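Local atomic coordinates of hydrazine synthase subunit alpha (Candidatus Kuenenia stuttgartiensis, PDB entry 5C2V), a protein that works within the hydrazine synthase complex of anammox bacteria, condensing hydroxylamine made in the gamma subunit with ammonia to yield hydrazine. Residues Q47-P50 with H51-P54. Sequence-based numbering, arbitrary orientation.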
ATOM      1  N   GLN D  47       6.057 -23.808  -6.594  1.00 74.28           N
ATOM      2  CA  GLN D  47       6.614 -22.586  -6.028  1.00 68.89           C
ATOM      3  C   GLN D  47       7.451 -21.833  -7.060  1.00 72.57           C
ATOM      4  O   GLN D  47       7.731 -20.645  -6.899  1.00 79.25           O
ATOM      5  CB  GLN D  47       7.455 -22.900  -4.790  1.00 66.00           C
ATOM      6  CG  GLN D  47       8.787 -23.563  -5.087  1.00 71.16           C
ATOM      7  CD  GLN D  47       8.674 -25.048  -5.366  1.00 75.00           C
ATOM      8  OE1 GLN D  47       7.648 -25.670  -5.089  1.00 67.56           O
ATOM      9  NE2 GLN D  47       9.738 -25.629  -5.911  1.00 60.29           N
ATOM     10  N   ASN D  48       7.861 -22.537  -8.110  1.00 61.73           N
ATOM     11  CA  ASN D  48       8.641 -21.944  -9.195  1.00 71.83           C
ATOM     12  C   ASN D  48       7.797 -21.518 -10.400  1.00 76.17           C
ATOM     13  O   ASN D  48       8.342 -21.134 -11.436  1.00 70.22           O
ATOM     14  CB  ASN D  48       9.742 -22.909  -9.638  1.00 83.52           C
ATOM     15  CG  ASN D  48      10.927 -22.911  -8.689  1.00 87.46           C
ATOM     16  OD1 ASN D  48      11.373 -23.964  -8.232  1.00 85.30           O
ATOM     17  ND2 ASN D  48      11.442 -21.724  -8.384  1.00 70.87           N
ATOM     18  N   TYR D  49       6.475 -21.607 -10.258  1.00 67.83           N
ATOM     19  CA  TYR D  49       5.515 -21.236 -11.303  1.00 55.23           C
ATOM     20  C   TYR D  49       5.822 -19.849 -11.872  1.00 64.93           C
ATOM     21  O   TYR D  49       6.218 -18.957 -11.126  1.00 74.05           O
ATOM     22  CB  TYR D  49       4.098 -21.256 -10.717  1.00 62.74           C
ATOM     23  CG  TYR D  49       3.011 -21.796 -11.619  1.00 75.38           C
ATOM     24  CD1 TYR D  49       2.657 -23.138 -11.583  1.00 71.06           C
ATOM     25  CD2 TYR D  49       2.312 -20.958 -12.478  1.00 64.83           C
ATOM     26  CE1 TYR D  49       1.655 -23.635 -12.395  1.00 71.55           C
ATOM     27  CE2 TYR D  49       1.309 -21.446 -13.295  1.00 68.85           C
ATOM     28  CZ  TYR D  49       0.984 -22.786 -13.248  1.00 68.10           C
ATOM     29  OH  TYR D  49      -0.013 -23.276 -14.058  1.00 71.95           O
ATOM     30  N   PRO D  50       5.645 -19.649 -13.192  1.00 70.83           N
ATOM     31  CA  PRO D  50       5.209 -20.520 -14.291  1.00 64.33           C
ATOM     32  C   PRO D  50       6.211 -21.590 -14.690  1.00 71.59           C
ATOM     33  O   PRO D  50       5.838 -22.515 -15.414  1.00 73.80           O
ATOM     34  CB  PRO D  50       5.002 -19.542 -15.444  1.00 63.57           C
ATOM     35  CG  PRO D  50       5.986 -18.486 -15.190  1.00 56.06           C
ATOM     36  CD  PRO D  50       6.008 -18.312 -13.695  1.00 72.05           C
ATOM     37  N   HIS D  51       7.455 -21.491 -14.231  1.00 69.01           N
ATOM     38  CA  HIS D  51       8.450 -22.417 -14.735  1.00 68.94           C
ATOM     39  C   HIS D  51       8.269 -23.645 -13.877  1.00 63.29           C
ATOM     40  O   HIS D  51       8.738 -23.729 -12.743  1.00 66.51           O
ATOM     41  CB  HIS D  51       9.858 -21.827 -14.615  1.00 63.21           C
ATOM     42  CG  HIS D  51      10.958 -22.766 -15.000  1.00 74.74           C
ATOM     43  ND1 HIS D  51      11.264 -23.059 -16.312  1.00 78.75           N
ATOM     44  CD2 HIS D  51      11.848 -23.454 -14.245  1.00 74.65           C
ATOM     45  CE1 HIS D  51      12.283 -23.898 -16.348  1.00 75.46           C
ATOM     46  NE2 HIS D  51      12.657 -24.154 -15.108  1.00 85.50           N
ATOM     47  N   TYR D  52       7.580 -24.607 -14.475  1.00 61.14           N
ATOM     48  CA  TYR D  52       7.035 -25.736 -13.751  1.00 62.70           C
ATOM     49  C   TYR D  52       7.257 -26.994 -14.565  1.00 58.29           C
ATOM     50  O   TYR D  52       6.666 -27.170 -15.630  1.00 81.32           O
ATOM     51  CB  TYR D  52       5.549 -25.484 -13.472  1.00 52.99           C
ATOM     52  CG  TYR D  52       4.779 -26.613 -12.830  1.00 56.78           C
ATOM     53  CD1 TYR D  52       4.921 -26.899 -11.478  1.00 58.50           C
ATOM     54  CD2 TYR D  52       3.867 -27.360 -13.564  1.00 57.17           C
ATOM     55  CE1 TYR D  52       4.201 -27.920 -10.884  1.00 63.41           C
ATOM     56  CE2 TYR D  52       3.141 -28.380 -12.979  1.00 66.45           C
ATOM     57  CZ  TYR D  52       3.313 -28.657 -11.640  1.00 71.65           C
ATOM     58  OH  TYR D  52       2.593 -29.673 -11.056  1.00 75.48           O
ATOM     59  N   ILE D  53       8.102 -27.876 -14.051  1.00 67.88           N
ATOM     60  CA  ILE D  53       8.408 -29.123 -14.728  1.00 53.71           C
ATOM     61  C   ILE D  53       8.329 -30.224 -13.690  1.00 60.14           C
ATOM     62  O   ILE D  53       9.344 -30.633 -13.130  1.00 70.21           O
ATOM     63  CB  ILE D  53       9.800 -29.109 -15.393  1.00 46.25           C
ATOM     64  CG1 ILE D  53      10.006 -27.822 -16.198  1.00 47.62           C
ATOM     65  CG2 ILE D  53       9.975 -30.327 -16.289  1.00 69.50           C
ATOM     66  CD1 ILE D  53      11.347 -27.741 -16.890  1.00 50.06           C
ATOM     67  N   PRO D  54       7.107 -30.703 -13.430  1.00 52.13           N
ATOM     68  CA  PRO D  54       6.860 -31.674 -12.364  1.00 58.49           C
ATOM     69  C   PRO D  54       7.494 -33.015 -12.703  1.00 67.96           C
ATOM     70  O   PRO D  54       6.813 -33.928 -13.159  1.00 82.41           O
ATOM     71  CB  PRO D  54       5.332 -31.765 -12.320  1.00 63.97           C
ATOM     72  CG  PRO D  54       4.893 -31.377 -13.687  1.00 60.72           C
ATOM     73  CD  PRO D  54       5.872 -30.337 -14.143  1.00 61.34           C
TER
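N48 and H51 close a tight reverse turn whose middle residues are Y49 and P50. The peptide bond before P50 is cis and the CA atoms of N48 and H51 are 5.6 Å apart, which identifies a type VI beta turn; the extended backbone of Y49 and the near-zero psi of P50 place it in the VIa class. Its closing hydrogen bond, H51 N to N48 O at 3.0 Å, is weak, since the N-H...O angle is only 127°. Beside that bond, H51 CB lies 3.6 Å from N48 O. On the P50 side, Y52 CB rests 3.6 Å from P50 O, in van der Waals contact.

On one side of the turn, Y49 from within it meets Y52 just after it: Y49 CD1 approaches Y52 CB to 4.2 Å. The rings are oblique, with centroids 5.7 Å apart and planes at 40°. With CG anti to the backbone N (chi1 175°), Y52 turns its ring toward the following chain, and one face, toward the rim, receives P54 CD 3.5 Å above the plane. Q47, just before the turn, makes a weak hydrogen bond from NE2 to N48 OD1.

Outer partners fix the polar ends: Y52 OH bonds to D44, Y49 OH to D230, and H51 ND1 to Y185, while the H51 ring stacks on Y183. D333 of the second copy of this subunit packs against Q47 and N48. The turn belongs to the loop joining strands 31-37 and 58-63 of the beta-propeller domain; Y49 OH also bonds weakly to R126 and Q288, and Y52 OH weakly to R338, so the tyrosines reach strands 124-131, 228-233, 285-291 and 336-342 of four different sheets, consistent with a position near the propeller axis.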